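Local atomic coordinates of type IV pilus biogenesis protein PilB (Streptococcus sanguinis, PDB entry 7B7P), a protein that serves as a minor pilin of type IV pili with a direct role in adhesion, carrying a metal-binding von Willebrand factor A-like module joined to its pilin module. Residues 98-112 against 123-136. Numbering follows the deposited sequence.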
loop_
_atom_site.group_PDB
_atom_site.type_symbol
_atom_site.label_atom_id
_atom_site.label_comp_id
_atom_site.label_asym_id
_atom_site.label_seq_id
_atom_site.Cartn_x
_atom_site.Cartn_y
_atom_site.Cartn_z
ATOM N N GLU A 98 -22.656 3.122 2.301
ATOM C CA GLU A 98 -23.637 2.101 2.680
ATOM C C GLU A 98 -23.603 0.920 1.714
ATOM O O GLU A 98 -24.638 0.458 1.232
ATOM C CB GLU A 98 -25.051 2.687 2.735
ATOM C CG GLU A 98 -25.248 3.785 3.777
ATOM C CD GLU A 98 -25.906 3.276 5.063
ATOM O OE1 GLU A 98 -26.715 2.315 4.986
ATOM O OE2 GLU A 98 -25.610 3.836 6.151
ATOM N N GLY A 99 -22.409 0.403 1.421
ATOM C CA GLY A 99 -22.316 -0.742 0.528
ATOM C C GLY A 99 -22.631 -0.405 -0.924
ATOM O O GLY A 99 -22.331 0.683 -1.424
ATOM N N ALA A 100 -23.251 -1.361 -1.613
ATOM C CA ALA A 100 -23.350 -1.266 -3.059
ATOM C C ALA A 100 -24.654 -1.869 -3.566
ATOM O O ALA A 100 -25.231 -2.759 -2.944
ATOM C CB ALA A 100 -22.165 -1.962 -3.739
ATOM N N TYR A 101 -25.100 -1.374 -4.720
ATOM C CA TYR A 101 -26.207 -1.962 -5.463
ATOM C C TYR A 101 -25.704 -2.259 -6.868
ATOM O O TYR A 101 -25.469 -1.329 -7.651
ATOM C CB TYR A 101 -27.420 -1.030 -5.518
ATOM C CG TYR A 101 -28.473 -1.532 -6.487
ATOM C CD1 TYR A 101 -29.416 -2.474 -6.089
ATOM C CD2 TYR A 101 -28.499 -1.093 -7.806
ATOM C CE1 TYR A 101 -30.381 -2.941 -6.977
ATOM C CE2 TYR A 101 -29.438 -1.554 -8.698
ATOM C CZ TYR A 101 -30.379 -2.474 -8.291
ATOM O OH TYR A 101 -31.319 -2.931 -9.204
ATOM N N GLN A 102 -25.577 -3.547 -7.203
ATOM C CA GLN A 102 -24.888 -3.968 -8.433
ATOM C C GLN A 102 -23.496 -3.334 -8.393
ATOM O O GLN A 102 -22.815 -3.427 -7.363
ATOM C CB GLN A 102 -25.736 -3.615 -9.646
ATOM C CG GLN A 102 -27.110 -4.283 -9.666
ATOM C CD GLN A 102 -27.632 -4.511 -11.080
ATOM O OE1 GLN A 102 -27.912 -3.556 -11.809
ATOM N NE2 GLN A 102 -27.765 -5.782 -11.472
ATOM N N ASP A 103 -23.050 -2.652 -9.446
ATOM C CA ASP A 103 -21.717 -2.059 -9.470
ATOM C C ASP A 103 -21.697 -0.589 -9.029
ATOM O O ASP A 103 -20.750 0.133 -9.367
ATOM C CB ASP A 103 -21.115 -2.197 -10.873
ATOM C CG ASP A 103 -22.087 -1.776 -11.968
ATOM O OD1 ASP A 103 -23.307 -1.704 -11.683
ATOM O OD2 ASP A 103 -21.630 -1.516 -13.111
ATOM N N ASN A 104 -22.709 -0.131 -8.291
ATOM C CA ASN A 104 -22.766 1.239 -7.800
ATOM C C ASN A 104 -22.530 1.247 -6.300
ATOM O O ASN A 104 -23.117 0.447 -5.570
ATOM C CB ASN A 104 -24.122 1.905 -8.080
ATOM C CG ASN A 104 -24.455 2.002 -9.561
ATOM O OD1 ASN A 104 -24.796 1.005 -10.197
ATOM N ND2 ASN A 104 -24.408 3.213 -10.098
ATOM N N ARG A 105 -21.692 2.167 -5.843
ATOM C CA ARG A 105 -21.521 2.383 -4.419
ATOM C C ARG A 105 -22.673 3.223 -3.896
ATOM O O ARG A 105 -23.120 4.170 -4.555
ATOM C CB ARG A 105 -20.187 3.078 -4.136
ATOM C CG ARG A 105 -19.017 2.123 -3.938
ATOM C CD ARG A 105 -18.998 1.504 -2.528
ATOM N NE ARG A 105 -18.184 0.292 -2.511
ATOM C CZ ARG A 105 -18.269 -0.682 -1.606
ATOM N NH1 ARG A 105 -19.148 -0.607 -0.609
ATOM N NH2 ARG A 105 -17.468 -1.740 -1.700
ATOM N N LEU A 106 -23.159 2.872 -2.715
ATOM C CA LEU A 106 -24.252 3.593 -2.086
ATOM C C LEU A 106 -23.745 4.629 -1.094
ATOM O O LEU A 106 -22.672 4.486 -0.500
ATOM C CB LEU A 106 -25.200 2.627 -1.378
ATOM C CG LEU A 106 -25.836 1.639 -2.355
ATOM C CD1 LEU A 106 -26.831 0.779 -1.643
ATOM C CD2 LEU A 106 -26.489 2.385 -3.517
ATOM N N ILE A 107 -24.543 5.680 -0.920
ATOM C CA ILE A 107 -24.286 6.713 0.068
ATOM C C ILE A 107 -25.595 7.035 0.778
ATOM O O ILE A 107 -26.681 6.962 0.190
ATOM C CB ILE A 107 -23.679 7.970 -0.578
ATOM C CG1 ILE A 107 -23.216 8.959 0.485
ATOM C CG2 ILE A 107 -24.676 8.650 -1.501
ATOM C CD1 ILE A 107 -22.572 10.188 -0.114
ATOM N N SER A 108 -25.499 7.370 2.058
ATOM C CA SER A 108 -26.663 7.793 2.813
ATOM C C SER A 108 -26.474 9.235 3.262
ATOM O O SER A 108 -25.376 9.644 3.659
ATOM C CB SER A 108 -26.935 6.867 4.000
ATOM O OG SER A 108 -26.439 7.393 5.204
ATOM N N TYR A 109 -27.541 10.008 3.137
ATOM C CA TYR A 109 -27.578 11.388 3.577
ATOM C C TYR A 109 -28.480 11.506 4.794
ATOM O O TYR A 109 -29.508 10.826 4.890
ATOM C CB TYR A 109 -28.108 12.304 2.488
ATOM C CG TYR A 109 -27.411 12.234 1.168
ATOM C CD1 TYR A 109 -26.062 12.548 1.047
ATOM C CD2 TYR A 109 -28.119 11.904 0.020
ATOM C CE1 TYR A 109 -25.430 12.514 -0.188
ATOM C CE2 TYR A 109 -27.506 11.867 -1.215
ATOM C CZ TYR A 109 -26.160 12.175 -1.318
ATOM O OH TYR A 109 -25.556 12.121 -2.554
ATOM N N ASN A 110 -28.086 12.375 5.716
ATOM C CA ASN A 110 -28.897 12.761 6.856
ATOM C C ASN A 110 -28.943 14.282 6.874
ATOM O O ASN A 110 -27.907 14.933 6.708
ATOM C CB ASN A 110 -28.319 12.203 8.159
ATOM C CG ASN A 110 -29.214 12.467 9.350
ATOM O OD1 ASN A 110 -29.510 13.621 9.676
ATOM N ND2 ASN A 110 -29.654 11.400 10.010
ATOM N N LEU A 111 -30.138 14.850 7.036
ATOM C CA LEU A 111 -30.271 16.308 7.046
ATOM C C LEU A 111 -31.470 16.649 7.931
ATOM O O LEU A 111 -32.609 16.702 7.460
ATOM C CB LEU A 111 -30.422 16.876 5.641
ATOM C CG LEU A 111 -30.537 18.402 5.586
ATOM C CD1 LEU A 111 -29.461 19.061 6.454
ATOM C CD2 LEU A 111 -30.467 18.906 4.163
ATOM N N THR A 112 -31.197 16.875 9.215
ATOM C CA THR A 112 -32.274 17.155 10.156
ATOM C C THR A 112 -32.066 18.479 10.893
ATOM O O THR A 112 -31.333 19.359 10.425
ATOM C CB THR A 112 -32.442 16.006 11.165
ATOM O OG1 THR A 112 -31.184 15.667 11.766
ATOM C CG2 THR A 112 -33.032 14.775 10.484
ATOM N N GLY A 123 -36.875 16.925 8.648
ATOM C CA GLY A 123 -35.913 16.507 7.650
ATOM C C GLY A 123 -35.968 15.038 7.289
ATOM O O GLY A 123 -37.024 14.404 7.347
ATOM N N ILE A 124 -34.820 14.491 6.906
ATOM C CA ILE A 124 -34.702 13.114 6.460
ATOM C C ILE A 124 -33.680 12.426 7.347
ATOM O O ILE A 124 -32.490 12.776 7.324
ATOM C CB ILE A 124 -34.298 13.027 4.986
ATOM C CG1 ILE A 124 -35.188 13.953 4.153
ATOM C CG2 ILE A 124 -34.390 11.577 4.494
ATOM C CD1 ILE A 124 -34.450 15.052 3.451
ATOM N N ASP A 125 -34.145 11.444 8.125
ATOM C CA ASP A 125 -33.256 10.684 8.999
ATOM C C ASP A 125 -32.188 9.962 8.193
ATOM O O ASP A 125 -31.014 9.925 8.586
ATOM C CB ASP A 125 -34.064 9.682 9.837
ATOM C CG ASP A 125 -34.396 10.215 11.226
ATOM O OD1 ASP A 125 -33.560 10.968 11.784
ATOM O OD2 ASP A 125 -35.487 9.886 11.756
ATOM N N THR A 126 -32.575 9.386 7.066
ATOM C CA THR A 126 -31.602 8.725 6.210
ATOM C C THR A 126 -32.202 8.510 4.831
ATOM O O THR A 126 -33.319 7.997 4.711
ATOM C CB THR A 126 -31.145 7.403 6.837
ATOM O OG1 THR A 126 -30.200 7.688 7.881
ATOM C CG2 THR A 126 -30.510 6.482 5.798
ATOM N N ALA A 127 -31.488 8.931 3.793
ATOM C CA ALA A 127 -31.898 8.709 2.416
ATOM C C ALA A 127 -30.740 8.080 1.656
ATOM O O ALA A 127 -29.634 8.623 1.651
ATOM C CB ALA A 127 -32.335 10.019 1.749
ATOM N N ILE A 128 -30.993 6.937 1.037
ATOM C CA ILE A 128 -29.988 6.214 0.271
ATOM C C ILE A 128 -29.986 6.736 -1.158
ATOM O O ILE A 128 -31.038 6.806 -1.804
ATOM C CB ILE A 128 -30.271 4.705 0.292
ATOM C CG1 ILE A 128 -29.918 4.111 1.650
ATOM C CG2 ILE A 128 -29.511 3.992 -0.843
ATOM C CD1 ILE A 128 -28.459 4.208 2.002
ATOM N N SER A 129 -28.810 7.096 -1.656
ATOM C CA SER A 129 -28.608 7.372 -3.071
ATOM C C SER A 129 -27.450 6.511 -3.584
ATOM O O SER A 129 -26.819 5.754 -2.840
ATOM C CB SER A 129 -28.353 8.865 -3.315
ATOM O OG SER A 129 -28.169 9.128 -4.701
ATOM N N ALA A 130 -27.172 6.607 -4.871
ATOM C CA ALA A 130 -26.088 5.852 -5.470
ATOM C C ALA A 130 -25.135 6.825 -6.138
ATOM O O ALA A 130 -25.559 7.861 -6.650
ATOM C CB ALA A 130 -26.616 4.825 -6.487
ATOM N N LEU A 131 -23.849 6.486 -6.123
ATOM C CA LEU A 131 -22.810 7.300 -6.743
ATOM C C LEU A 131 -22.436 6.745 -8.107
ATOM O O LEU A 131 -22.711 5.588 -8.427
ATOM C CB LEU A 131 -21.562 7.364 -5.859
ATOM C CG LEU A 131 -21.836 7.596 -4.378
ATOM C CD1 LEU A 131 -20.664 7.145 -3.563
ATOM C CD2 LEU A 131 -22.141 9.059 -4.143
ATOM N N ASN A 132 -21.788 7.584 -8.910
ATOM C CA ASN A 132 -21.337 7.176 -10.238
ATOM C C ASN A 132 -19.836 6.905 -10.320
ATOM O O ASN A 132 -19.349 6.543 -11.396
ATOM C CB ASN A 132 -21.731 8.232 -11.276
ATOM C CG ASN A 132 -23.229 8.419 -11.364
ATOM O OD1 ASN A 132 -23.964 7.481 -11.688
ATOM N ND2 ASN A 132 -23.696 9.628 -11.042
ATOM N N THR A 133 -19.099 7.058 -9.219
ATOM C CA THR A 133 -17.690 6.707 -9.143
ATOM C C THR A 133 -17.501 5.606 -8.109
ATOM O O THR A 133 -18.259 5.515 -7.138
ATOM C CB THR A 133 -16.805 7.923 -8.767
ATOM O OG1 THR A 133 -15.504 7.471 -8.377
ATOM C CG2 THR A 133 -17.397 8.705 -7.605
ATOM N N LYS A 134 -16.486 4.766 -8.334
ATOM C CA LYS A 134 -16.030 3.780 -7.361
ATOM C C LYS A 134 -14.881 4.286 -6.496
ATOM O O LYS A 134 -14.391 3.544 -5.640
ATOM C CB LYS A 134 -15.606 2.485 -8.067
ATOM C CG LYS A 134 -16.729 1.801 -8.839
ATOM C CD LYS A 134 -16.531 1.947 -10.344
ATOM C CE LYS A 134 -17.863 1.965 -11.093
ATOM N NZ LYS A 134 -17.830 2.985 -12.183
ATOM N N GLN A 135 -14.439 5.525 -6.697
ATOM C CA GLN A 135 -13.399 6.123 -5.870
ATOM C C GLN A 135 -14.058 7.019 -4.830
ATOM O O GLN A 135 -14.063 8.245 -4.937
ATOM C CB GLN A 135 -12.401 6.886 -6.726
ATOM C CG GLN A 135 -11.681 6.008 -7.696
ATOM C CD GLN A 135 -11.441 6.689 -9.016
ATOM O OE1 GLN A 135 -11.483 7.921 -9.121
ATOM N NE2 GLN A 135 -11.181 5.889 -10.044
ATOM N N VAL A 136 -14.619 6.364 -3.815
ATOM C CA VAL A 136 -15.221 7.003 -2.656
ATOM C C VAL A 136 -14.422 6.567 -1.436
ATOM O O VAL A 136 -14.204 5.372 -1.230
ATOM C CB VAL A 136 -16.710 6.631 -2.518
ATOM C CG1 VAL A 136 -16.868 5.130 -2.286
ATOM C CG2 VAL A 136 -17.370 7.425 -1.405
#
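Ile107 and Leu131 meet almost at right angles: just past the end of strand 124-130, Leu131 packs beside Ile107 on the side of helix 9-27, CG2 of Ile107 lying 3.7 Å from CD2 of Leu131. With CG1 of Ile107 anti to its backbone N (chi1 -171°), the CG2 branch is the one presented to the leucine; both residues are buried, and Leu131 also reaches Val27 of the helix. Next along this face, CB of Ser129 sits 3.8 Å from CE2 of Tyr109, approaching the ring obliquely. Serine suits this place because it is short enough to let CE2 come near while its hydroxyl still reaches Asp24 of the helix, which bonds to both hydroxyls and so gives polar groups a partner beneath the sheet. Ile124 and Tyr109 further cover Met20.

The opposite face carries Leu106, Ala130, Ser108 and Ile128. CD2 of Leu106 rests 3.8 Å from CB of Ala130, whose small side chain leaves room for the leucine branch at this non-hydrogen-bonded pair. Ile128 sends CD1 across the middle strand, past CB of the small Ser108, to within 3.7 Å of CG of Glu98 on the far strand 92-101, crossing that side chain at about a right angle.

Between the faces runs an antiparallel hairpin pairing. Ile107 and Ser129 exchange two bonds, the one from Ser129 N to Ile107 O measuring 2.8 Å, and Tyr109 pairs likewise with Ala127. A beta bulge then shifts the register, so that Leu111 pairs with Ile124. Beyond it, Gly123, lacking a side chain, brings its CA within 3.3 Å of Leu111 O, on backbone angles (phi 112°) that suit glycine.

Strand 124-130, outermost in the pilin module's three-stranded sheet, is thus held in register by backbone bonds and tied to helix 9-27 on one side by apolar packing and Asp24.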